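Local coordinates for protein 2,5-dihydroxypyridine 5,6-dioxygenase (Pseudomonas putida KT2440, PDB 7CUP) that cleaves the pyridine ring of 2,5-dihydroxypyridine between carbons 5 and 6 with molecular oxygen, yielding N-formylmaleamate in aerobic nicotinate degradation, with iron as cofactor, at residues V21-S32 against L50-A61; G213-Y222 against W276-G287. One frame throughout, in Å; residues are numbered along the deposited sequence.

Interaction 1: residues V21-S32 against L50-A61; sequences VDETQSVAVLKS and LKAKVYAVELPA
Val27, Val29 and Lys31 carry the backbone bonding: each gives its N-H to a carbonyl of segment 50-61 and accepts one back. The ladder starts with a bent bond from Lys53 N to Gln25 O (3.1 Å, 138° at the hydrogen), straightens at Val27 N to Lys53 O (170°), and closes with Leu59 N on Lys31 O. Just past it, Ser32 OG donates to Leu59 O at 2.8 Å.

Among the apolar contacts, Ala28 CB sits over one face of the Tyr55 ring, 4.0 Å from its centroid. Tyr55 CG lies between its backbone N and carbonyl carbon (chi1 56°), which lays the ring back over strand 26-31; its hydroxyl bonds to Ala90 O. Leu30 CD1 meets Leu59 CG at 3.8 Å, and at the other end Val21 CG1 packs against Ala52 CB.

Lys31 NZ stays 4.3 Å from Glu58 OE1, beyond a salt bridge, and each also has a weak, long ion-pair partner in the second subunit. Ala56 and Glu58 also pair antiparallel with a strand of that subunit, carrying the sheet across the interface.

Helix 37-49 links the strands and packs on Val29 and Val54, so this is a beta-alpha-beta crossover in a parallel sheet.

Interaction 2: residues G213-Y222 against W276-G287; sequences GDIILPFKNY and WTAMGLHDRNDG
Met279 and Tyr222 reach in from opposing segments, each placed by its torsions. With CG opposite the backbone N (chi1 -169°) and a bend at the sulfur (chi3 67°), Met279 brings CE over the centre of the Tyr222 ring, 3.7 Å from the centroid. Tyr222, its CG opposite the carbonyl carbon, sends its hydroxyl into the turn formed by residues 276-280.

That hydroxyl has two bonds. It donates to Trp276 O at 2.7 Å, in the carbonyl plane and on a lone pair, and accepts from Gly280 N at 3.1 Å. Together they fix the reach of the ring, whose edge points at the face of the Trp276 five-membered ring, planes 78° apart, in an offset edge-to-face pair. Trp276 is itself tied down: NE1 donates to Gly213 O at 2.8 Å, with the acceptor in the indole plane.

Ile215 meets the end of Met279 tip to tip, CG2 lying 3.6 Å from SD, and Leu217 CD2 passes alongside the same sulfur.

Polar bonds hold the other end. The extended chain of Lys220 brings NZ to Arg284 O and Gly287 O (2.9 Å to the latter), donating to both, and NZ also forms a salt bridge to Asp71. Arg284 NE gives a nearly straight bond to Phe219 O at 2.9 Å; its NH1 reaches His282 O of the third subunit, though weakly.

Leu217 also packs on Asp320, an iron ligand along with His265, Ser302 and His318. The contact thus joins the small antiparallel hairpin of strands 215-216 and 221-222 to the loop before helix 290-294, beside the non-heme iron site, with Leu217 touching one of its ligands.

How the interactions relate
Both contacts mix buried and partly exposed residues, but they hold different elements. Their centres are 31 Å apart, the nearest atoms about 14 Å, and they follow one another along the chain. Interaction 1 lies farther from the centre of the chain, at the parallel-sheet strand that is outermost within this chain, and its polar bonds are mostly a repeating backbone ladder. Interaction 2 joins irregular pieces, so side chains bonding to backbone groups, together with aromatic and sulfur packing, do the work. Each also borders another subunit: the first through a continued sheet, the second through polar bonds of its loop. Interaction 2 alone approaches the iron.

Interaction 1: residues V21-S32 against L50-A61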
loop_
_atom_site.group_PDB
_atom_site.type_symbol
_atom_site.label_atom_id
_atom_site.label_comp_id
_atom_site.label_asym_id
_atom_site.label_seq_id
_atom_site.Cartn_x
_atom_site.Cartn_y
_atom_site.Cartn_z
ATOM N N VAL A 21 24.381 9.845 19.401
ATOM C CA VAL A 21 22.940 10.053 19.700
ATOM C C VAL A 21 22.647 9.404 21.045
ATOM O O VAL A 21 23.031 8.261 21.244
ATOM C CB VAL A 21 22.049 9.465 18.609
ATOM C CG1 VAL A 21 20.600 9.483 19.009
ATOM C CG2 VAL A 21 22.286 10.170 17.292
ATOM N N ASP A 22 21.973 10.126 21.928
ATOM C CA ASP A 22 21.499 9.615 23.241
ATOM C C ASP A 22 20.303 10.468 23.641
ATOM O O ASP A 22 19.835 11.276 22.817
ATOM C CB ASP A 22 22.621 9.627 24.295
ATOM C CG ASP A 22 23.196 11.010 24.553
ATOM O OD1 ASP A 22 22.459 12.010 24.407
ATOM O OD2 ASP A 22 24.410 11.079 24.825
ATOM N N GLU A 23 19.869 10.334 24.880
ATOM C CA GLU A 23 18.647 10.985 25.398
ATOM C C GLU A 23 18.818 12.505 25.383
ATOM O O GLU A 23 17.826 13.168 25.560
ATOM C CB GLU A 23 18.296 10.462 26.796
ATOM C CG GLU A 23 19.181 10.991 27.908
ATOM C CD GLU A 23 20.582 10.399 27.984
ATOM O OE1 GLU A 23 20.813 9.302 27.408
ATOM O OE2 GLU A 23 21.452 11.032 28.620
ATOM N N THR A 24 20.007 13.074 25.207
ATOM C CA THR A 24 20.118 14.564 25.210
ATOM C C THR A 24 19.839 15.084 23.788
ATOM O O THR A 24 19.749 16.313 23.571
ATOM C CB THR A 24 21.485 14.982 25.755
ATOM O OG1 THR A 24 22.486 14.593 24.810
ATOM C CG2 THR A 24 21.782 14.302 27.068
ATOM N N GLN A 25 19.720 14.180 22.821
ATOM C CA GLN A 25 19.877 14.581 21.410
ATOM C C GLN A 25 18.524 14.562 20.689
ATOM O O GLN A 25 17.626 13.779 21.049
ATOM C CB GLN A 25 20.889 13.680 20.738
ATOM C CG GLN A 25 22.271 13.691 21.361
ATOM C CD GLN A 25 23.026 14.927 20.982
ATOM O OE1 GLN A 25 23.543 15.044 19.863
ATOM N NE2 GLN A 25 23.072 15.863 21.920
ATOM N N SER A 26 18.417 15.392 19.657
ATOM C CA SER A 26 17.279 15.407 18.709
ATOM C C SER A 26 17.758 14.950 17.334
ATOM O O SER A 26 18.814 15.413 16.845
ATOM C CB SER A 26 16.650 16.752 18.672
ATOM O OG SER A 26 15.960 16.959 19.892
ATOM N N VAL A 27 17.019 14.028 16.753
ATOM C CA VAL A 27 17.309 13.477 15.401
ATOM C C VAL A 27 16.166 13.868 14.462
ATOM O O VAL A 27 14.987 13.592 14.790
ATOM C CB VAL A 27 17.467 11.954 15.465
ATOM C CG1 VAL A 27 17.669 11.378 14.070
ATOM C CG2 VAL A 27 18.586 11.541 16.410
ATOM N N ALA A 28 16.500 14.444 13.318
ATOM C CA ALA A 28 15.580 14.632 12.184
ATOM C C ALA A 28 15.950 13.625 11.097
ATOM O O ALA A 28 17.134 13.559 10.696
ATOM C CB ALA A 28 15.662 16.054 11.697
ATOM N N VAL A 29 14.959 12.867 10.647
ATOM C CA VAL A 29 15.091 11.927 9.506
ATOM C C VAL A 29 14.510 12.637 8.285
ATOM O O VAL A 29 13.293 12.883 8.253
ATOM C CB VAL A 29 14.441 10.558 9.760
ATOM C CG1 VAL A 29 14.675 9.646 8.562
ATOM C CG2 VAL A 29 14.977 9.922 11.027
ATOM N N LEU A 30 15.402 13.052 7.385
ATOM C CA LEU A 30 15.061 13.805 6.152
ATOM C C LEU A 30 14.757 12.812 5.032
ATOM O O LEU A 30 15.578 11.889 4.781
ATOM C CB LEU A 30 16.234 14.688 5.774
ATOM C CG LEU A 30 16.043 15.415 4.451
ATOM C CD1 LEU A 30 14.806 16.319 4.476
ATOM C CD2 LEU A 30 17.300 16.179 4.114
ATOM N N LYS A 31 13.608 12.968 4.404
ATOM C CA LYS A 31 13.199 12.044 3.314
ATOM C C LYS A 31 12.467 12.812 2.218
ATOM O O LYS A 31 12.043 13.946 2.462
ATOM C CB LYS A 31 12.291 10.933 3.860
ATOM C CG LYS A 31 11.021 11.428 4.527
ATOM C CD LYS A 31 10.107 10.310 4.945
ATOM C CE LYS A 31 8.773 10.797 5.448
ATOM N NZ LYS A 31 7.865 9.647 5.633
ATOM N N SER A 32 12.308 12.161 1.066
ATOM C CA SER A 32 11.470 12.610 -0.074
ATOM C C SER A 32 10.704 11.395 -0.609
ATOM O O SER A 32 10.808 10.350 0.010
ATOM C CB SER A 32 12.328 13.290 -1.131
ATOM O OG SER A 32 11.511 13.958 -2.088
ATOM N N LEU A 50 17.214 4.819 21.394
ATOM C CA LEU A 50 18.333 5.475 22.112
ATOM C C LEU A 50 17.780 6.621 22.966
ATOM O O LEU A 50 18.597 7.298 23.561
ATOM C CB LEU A 50 19.382 5.968 21.117
ATOM C CG LEU A 50 20.057 4.883 20.273
ATOM C CD1 LEU A 50 20.931 5.498 19.176
ATOM C CD2 LEU A 50 20.863 3.920 21.143
ATOM N N LYS A 51 16.451 6.788 23.019
ATOM C CA LYS A 51 15.731 7.773 23.874
ATOM C C LYS A 51 15.961 9.203 23.372
ATOM O O LYS A 51 15.713 10.134 24.131
ATOM C CB LYS A 51 16.199 7.682 25.333
ATOM C CG LYS A 51 16.015 6.330 26.018
ATOM C CD LYS A 51 16.246 6.416 27.526
ATOM C CE LYS A 51 16.428 5.081 28.222
ATOM N NZ LYS A 51 17.771 4.505 27.954
ATOM N N ALA A 52 16.432 9.378 22.143
ATOM C CA ALA A 52 16.487 10.690 21.468
ATOM C C ALA A 52 15.064 11.145 21.128
ATOM O O ALA A 52 14.184 10.311 21.019
ATOM C CB ALA A 52 17.370 10.592 20.256
ATOM N N LYS A 53 14.837 12.450 21.064
ATOM C CA LYS A 53 13.644 13.048 20.416
ATOM C C LYS A 53 13.823 12.876 18.898
ATOM O O LYS A 53 14.955 13.032 18.421
ATOM C CB LYS A 53 13.524 14.504 20.856
ATOM C CG LYS A 53 13.330 14.687 22.359
ATOM C CD LYS A 53 11.994 14.091 22.792
ATOM C CE LYS A 53 11.848 13.982 24.294
ATOM N NZ LYS A 53 10.418 13.825 24.655
ATOM N N VAL A 54 12.770 12.494 18.188
ATOM C CA VAL A 54 12.827 12.268 16.716
ATOM C C VAL A 54 11.641 12.924 16.021
ATOM O O VAL A 54 10.556 13.009 16.581
ATOM C CB VAL A 54 12.904 10.773 16.369
ATOM C CG1 VAL A 54 13.938 10.091 17.231
ATOM C CG2 VAL A 54 11.564 10.064 16.504
ATOM N N TYR A 55 11.866 13.346 14.782
ATOM C CA TYR A 55 10.799 13.739 13.842
ATOM C C TYR A 55 11.349 13.494 12.441
ATOM O O TYR A 55 12.599 13.458 12.285
ATOM C CB TYR A 55 10.374 15.198 14.053
ATOM C CG TYR A 55 11.477 16.225 13.968
ATOM C CD1 TYR A 55 12.358 16.416 15.023
ATOM C CD2 TYR A 55 11.653 17.013 12.842
ATOM C CE1 TYR A 55 13.372 17.363 14.957
ATOM C CE2 TYR A 55 12.677 17.957 12.748
ATOM C CZ TYR A 55 13.541 18.129 13.814
ATOM O OH TYR A 55 14.515 19.074 13.779
ATOM N N ALA A 56 10.449 13.294 11.483
ATOM C CA ALA A 56 10.774 13.201 10.041
ATOM C C ALA A 56 10.435 14.531 9.367
ATOM O O ALA A 56 9.463 15.226 9.758
ATOM C CB ALA A 56 10.046 12.033 9.405
ATOM N N VAL A 57 11.288 14.921 8.424
ATOM C CA VAL A 57 11.083 16.065 7.509
ATOM C C VAL A 57 11.023 15.502 6.098
ATOM O O VAL A 57 11.966 14.801 5.721
ATOM C CB VAL A 57 12.204 17.098 7.657
ATOM C CG1 VAL A 57 11.981 18.242 6.694
ATOM C CG2 VAL A 57 12.280 17.589 9.087
ATOM N N GLU A 58 9.915 15.747 5.406
ATOM C CA GLU A 58 9.736 15.336 4.007
ATOM C C GLU A 58 9.756 16.594 3.155
ATOM O O GLU A 58 8.967 17.500 3.402
ATOM C CB GLU A 58 8.459 14.529 3.788
ATOM C CG GLU A 58 8.318 14.150 2.343
ATOM C CD GLU A 58 7.407 12.986 2.025
ATOM O OE1 GLU A 58 6.507 12.678 2.871
ATOM O OE2 GLU A 58 7.604 12.401 0.901
ATOM N N LEU A 59 10.633 16.606 2.175
ATOM C CA LEU A 59 10.705 17.660 1.141
ATOM C C LEU A 59 10.167 17.087 -0.169
ATOM O O LEU A 59 10.437 15.940 -0.511
ATOM C CB LEU A 59 12.166 18.082 0.982
ATOM C CG LEU A 59 12.824 18.682 2.225
ATOM C CD1 LEU A 59 14.209 19.181 1.919
ATOM C CD2 LEU A 59 11.983 19.811 2.775
ATOM N N PRO A 60 9.459 17.904 -0.963
ATOM C CA PRO A 60 9.203 17.592 -2.364
ATOM C C PRO A 60 10.525 17.373 -3.107
ATOM O O PRO A 60 11.504 18.102 -2.841
ATOM C CB PRO A 60 8.537 18.879 -2.908
ATOM C CG PRO A 60 8.013 19.610 -1.688
ATOM C CD PRO A 60 8.976 19.237 -0.583
ATOM N N ALA A 61 10.548 16.369 -3.978
ATOM C CA ALA A 61 11.696 16.044 -4.847
ATOM C C ALA A 61 12.027 17.259 -5.697
ATOM O O ALA A 61 11.091 17.875 -6.278
ATOM C CB ALA A 61 11.381 14.863 -5.718
#

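Interaction 2: residues G213-Y222 against W276-G287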
loop_
_atom_site.group_PDB
_atom_site.type_symbol
_atom_site.label_atom_id
_atom_site.label_comp_id
_atom_site.label_asym_id
_atom_site.label_seq_id
_atom_site.Cartn_x
_atom_site.Cartn_y
_atom_site.Cartn_z
ATOM N N GLY A 213 39.145 -2.341 -16.826
ATOM C CA GLY A 213 38.716 -2.676 -15.456
ATOM C C GLY A 213 38.507 -1.450 -14.583
ATOM O O GLY A 213 37.887 -1.596 -13.515
ATOM N N ASP A 214 38.993 -0.272 -14.973
ATOM C CA ASP A 214 38.780 0.928 -14.137
ATOM C C ASP A 214 37.353 1.414 -14.359
ATOM O O ASP A 214 36.698 0.933 -15.286
ATOM C CB ASP A 214 39.861 1.977 -14.364
ATOM C CG ASP A 214 41.181 1.581 -13.720
ATOM O OD1 ASP A 214 41.133 0.829 -12.728
ATOM O OD2 ASP A 214 42.247 2.034 -14.209
ATOM N N ILE A 215 36.881 2.335 -13.525
ATOM C CA ILE A 215 35.420 2.620 -13.425
ATOM C C ILE A 215 35.160 4.111 -13.641
ATOM O O ILE A 215 35.928 4.943 -13.124
ATOM C CB ILE A 215 34.892 2.105 -12.069
ATOM C CG1 ILE A 215 35.102 0.594 -11.960
ATOM C CG2 ILE A 215 33.435 2.493 -11.854
ATOM C CD1 ILE A 215 34.593 -0.023 -10.670
ATOM N N ILE A 216 34.055 4.427 -14.304
ATOM C CA ILE A 216 33.480 5.794 -14.289
ATOM C C ILE A 216 32.118 5.771 -13.593
ATOM O O ILE A 216 31.279 4.969 -13.997
ATOM C CB ILE A 216 33.395 6.399 -15.691
ATOM C CG1 ILE A 216 34.749 6.335 -16.396
ATOM C CG2 ILE A 216 32.875 7.813 -15.558
ATOM C CD1 ILE A 216 34.684 6.703 -17.826
ATOM N N LEU A 217 31.946 6.632 -12.580
ATOM C CA LEU A 217 30.645 6.910 -11.931
ATOM C C LEU A 217 30.182 8.289 -12.399
ATOM O O LEU A 217 30.991 9.203 -12.419
ATOM C CB LEU A 217 30.874 6.844 -10.419
ATOM C CG LEU A 217 31.501 5.554 -9.900
ATOM C CD1 LEU A 217 31.725 5.640 -8.413
ATOM C CD2 LEU A 217 30.630 4.345 -10.218
ATOM N N PRO A 218 28.902 8.519 -12.767
ATOM C CA PRO A 218 27.812 7.539 -12.605
ATOM C C PRO A 218 27.514 6.526 -13.730
ATOM O O PRO A 218 26.471 5.923 -13.657
ATOM C CB PRO A 218 26.579 8.455 -12.493
ATOM C CG PRO A 218 26.908 9.591 -13.426
ATOM C CD PRO A 218 28.407 9.809 -13.291
ATOM N N PHE A 219 28.412 6.293 -14.690
ATOM C CA PHE A 219 28.156 5.328 -15.788
ATOM C C PHE A 219 28.090 3.910 -15.205
ATOM O O PHE A 219 27.377 3.075 -15.755
ATOM C CB PHE A 219 29.202 5.372 -16.907
ATOM C CG PHE A 219 29.498 6.721 -17.526
ATOM C CD1 PHE A 219 28.653 7.801 -17.356
ATOM C CD2 PHE A 219 30.656 6.906 -18.274
ATOM C CE1 PHE A 219 28.955 9.034 -17.921
ATOM C CE2 PHE A 219 30.949 8.137 -18.852
ATOM C CZ PHE A 219 30.112 9.208 -18.643
ATOM N N LYS A 220 28.859 3.630 -14.162
ATOM C CA LYS A 220 28.924 2.294 -13.515
ATOM C C LYS A 220 29.292 1.213 -14.541
ATOM O O LYS A 220 28.636 0.171 -14.553
ATOM C CB LYS A 220 27.600 1.999 -12.810
ATOM C CG LYS A 220 27.279 2.980 -11.699
ATOM C CD LYS A 220 25.835 3.057 -11.325
ATOM C CE LYS A 220 25.652 3.893 -10.094
ATOM N NZ LYS A 220 24.337 4.561 -10.104
ATOM N N ASN A 221 30.330 1.458 -15.344
ATOM C CA ASN A 221 30.890 0.487 -16.318
ATOM C C ASN A 221 32.317 0.218 -15.906
ATOM O O ASN A 221 32.956 1.143 -15.425
ATOM C CB ASN A 221 30.908 1.016 -17.755
ATOM C CG ASN A 221 29.516 1.158 -18.332
ATOM O OD1 ASN A 221 29.232 2.071 -19.126
ATOM N ND2 ASN A 221 28.648 0.240 -17.936
ATOM N N TYR A 222 32.759 -1.013 -16.057
ATOM C CA TYR A 222 34.197 -1.358 -16.114
ATOM C C TYR A 222 34.678 -1.060 -17.537
ATOM O O TYR A 222 34.093 -1.605 -18.480
ATOM C CB TYR A 222 34.403 -2.821 -15.742
ATOM C CG TYR A 222 33.974 -3.181 -14.346
ATOM C CD1 TYR A 222 34.817 -2.994 -13.269
ATOM C CD2 TYR A 222 32.757 -3.793 -14.104
ATOM C CE1 TYR A 222 34.469 -3.409 -11.991
ATOM C CE2 TYR A 222 32.382 -4.191 -12.831
ATOM C CZ TYR A 222 33.233 -3.988 -11.759
ATOM O OH TYR A 222 32.845 -4.367 -10.496
ATOM N N TRP A 276 36.116 -3.702 -5.416
ATOM C CA TRP A 276 36.117 -3.304 -6.839
ATOM C C TRP A 276 35.158 -4.197 -7.625
ATOM O O TRP A 276 34.579 -3.700 -8.555
ATOM C CB TRP A 276 37.554 -3.371 -7.333
ATOM C CG TRP A 276 37.709 -3.369 -8.809
ATOM C CD1 TRP A 276 37.578 -2.290 -9.627
ATOM C CD2 TRP A 276 38.034 -4.497 -9.644
ATOM N NE1 TRP A 276 37.794 -2.668 -10.922
ATOM C CE2 TRP A 276 38.073 -4.013 -10.968
ATOM C CE3 TRP A 276 38.325 -5.844 -9.410
ATOM C CZ2 TRP A 276 38.393 -4.826 -12.052
ATOM C CZ3 TRP A 276 38.620 -6.663 -10.484
ATOM C CH2 TRP A 276 38.652 -6.156 -11.789
ATOM N N THR A 277 34.941 -5.453 -7.237
ATOM C CA THR A 277 34.062 -6.376 -8.014
ATOM C C THR A 277 32.565 -6.149 -7.712
ATOM O O THR A 277 31.717 -6.656 -8.462
ATOM C CB THR A 277 34.412 -7.834 -7.737
ATOM O OG1 THR A 277 34.292 -7.983 -6.314
ATOM C CG2 THR A 277 35.760 -8.198 -8.302
ATOM N N ALA A 278 32.232 -5.452 -6.641
ATOM C CA ALA A 278 30.831 -5.306 -6.166
ATOM C C ALA A 278 29.917 -4.695 -7.250
ATOM O O ALA A 278 28.774 -5.181 -7.419
ATOM C CB ALA A 278 30.856 -4.504 -4.893
ATOM N N MET A 279 30.387 -3.706 -8.006
ATOM C CA MET A 279 29.540 -2.933 -8.952
ATOM C C MET A 279 28.948 -3.909 -9.971
ATOM O O MET A 279 27.739 -3.791 -10.304
ATOM C CB MET A 279 30.373 -1.870 -9.674
ATOM C CG MET A 279 29.557 -0.877 -10.455
ATOM S SD MET A 279 30.626 0.375 -11.231
ATOM C CE MET A 279 31.521 -0.595 -12.444
ATOM N N GLY A 280 29.765 -4.865 -10.414
ATOM C CA GLY A 280 29.399 -5.836 -11.461
ATOM C C GLY A 280 28.299 -6.787 -11.021
ATOM O O GLY A 280 27.776 -7.502 -11.876
ATOM N N LEU A 281 27.947 -6.827 -9.738
ATOM C CA LEU A 281 26.912 -7.752 -9.246
ATOM C C LEU A 281 25.599 -6.995 -9.079
ATOM O O LEU A 281 24.609 -7.647 -8.649
ATOM C CB LEU A 281 27.395 -8.363 -7.927
ATOM C CG LEU A 281 28.553 -9.339 -8.105
ATOM C CD1 LEU A 281 29.362 -9.456 -6.835
ATOM C CD2 LEU A 281 28.035 -10.695 -8.529
ATOM N N HIS A 282 25.585 -5.690 -9.393
ATOM C CA HIS A 282 24.443 -4.788 -9.102
ATOM C C HIS A 282 23.838 -4.200 -10.392
ATOM O O HIS A 282 24.506 -4.213 -11.451
ATOM C CB HIS A 282 24.928 -3.717 -8.124
ATOM C CG HIS A 282 24.853 -4.138 -6.705
ATOM N ND1 HIS A 282 23.659 -4.124 -6.029
ATOM C CD2 HIS A 282 25.808 -4.554 -5.840
ATOM C CE1 HIS A 282 23.880 -4.531 -4.794
ATOM N NE2 HIS A 282 25.198 -4.775 -4.653
ATOM N N ASP A 283 22.586 -3.751 -10.307
ATOM C CA ASP A 283 21.982 -2.887 -11.345
ATOM C C ASP A 283 22.339 -1.433 -11.019
ATOM O O ASP A 283 22.588 -1.101 -9.848
ATOM C CB ASP A 283 20.482 -3.161 -11.516
ATOM C CG ASP A 283 20.190 -4.549 -12.088
ATOM O OD1 ASP A 283 20.946 -4.997 -12.967
ATOM O OD2 ASP A 283 19.235 -5.193 -11.631
ATOM N N ARG A 284 22.319 -0.569 -12.028
ATOM C CA ARG A 284 22.706 0.852 -11.854
ATOM C C ARG A 284 21.837 1.515 -10.789
ATOM O O ARG A 284 22.352 2.316 -10.006
ATOM C CB ARG A 284 22.581 1.577 -13.186
ATOM C CG ARG A 284 23.582 1.103 -14.216
ATOM C CD ARG A 284 23.842 2.194 -15.231
ATOM N NE ARG A 284 24.816 1.747 -16.204
ATOM C CZ ARG A 284 24.554 0.887 -17.181
ATOM N NH1 ARG A 284 23.336 0.400 -17.328
ATOM N NH2 ARG A 284 25.514 0.536 -18.017
ATOM N N ASN A 285 20.558 1.195 -10.712
ATOM C CA ASN A 285 19.636 1.983 -9.858
ATOM C C ASN A 285 19.703 1.452 -8.423
ATOM O O ASN A 285 19.009 1.997 -7.585
ATOM C CB ASN A 285 18.212 2.004 -10.435
ATOM C CG ASN A 285 18.114 2.701 -11.789
ATOM O OD1 ASN A 285 18.799 3.703 -12.031
ATOM N ND2 ASN A 285 17.281 2.172 -12.684
ATOM N N ASP A 286 20.476 0.417 -8.133
ATOM C CA ASP A 286 20.564 -0.132 -6.754
ATOM C C ASP A 286 21.116 0.932 -5.814
ATOM O O ASP A 286 20.713 0.942 -4.673
ATOM C CB ASP A 286 21.454 -1.365 -6.686
ATOM C CG ASP A 286 20.842 -2.553 -7.409
ATOM O OD1 ASP A 286 19.678 -2.437 -7.844
ATOM O OD2 ASP A 286 21.534 -3.571 -7.547
ATOM N N GLY A 287 22.045 1.758 -6.275
ATOM C CA GLY A 287 22.736 2.748 -5.426
ATOM C C GLY A 287 23.768 3.535 -6.210
ATOM O O GLY A 287 23.829 3.403 -7.439
HETATM O O HOH W 1 21.447 5.192 -11.556
#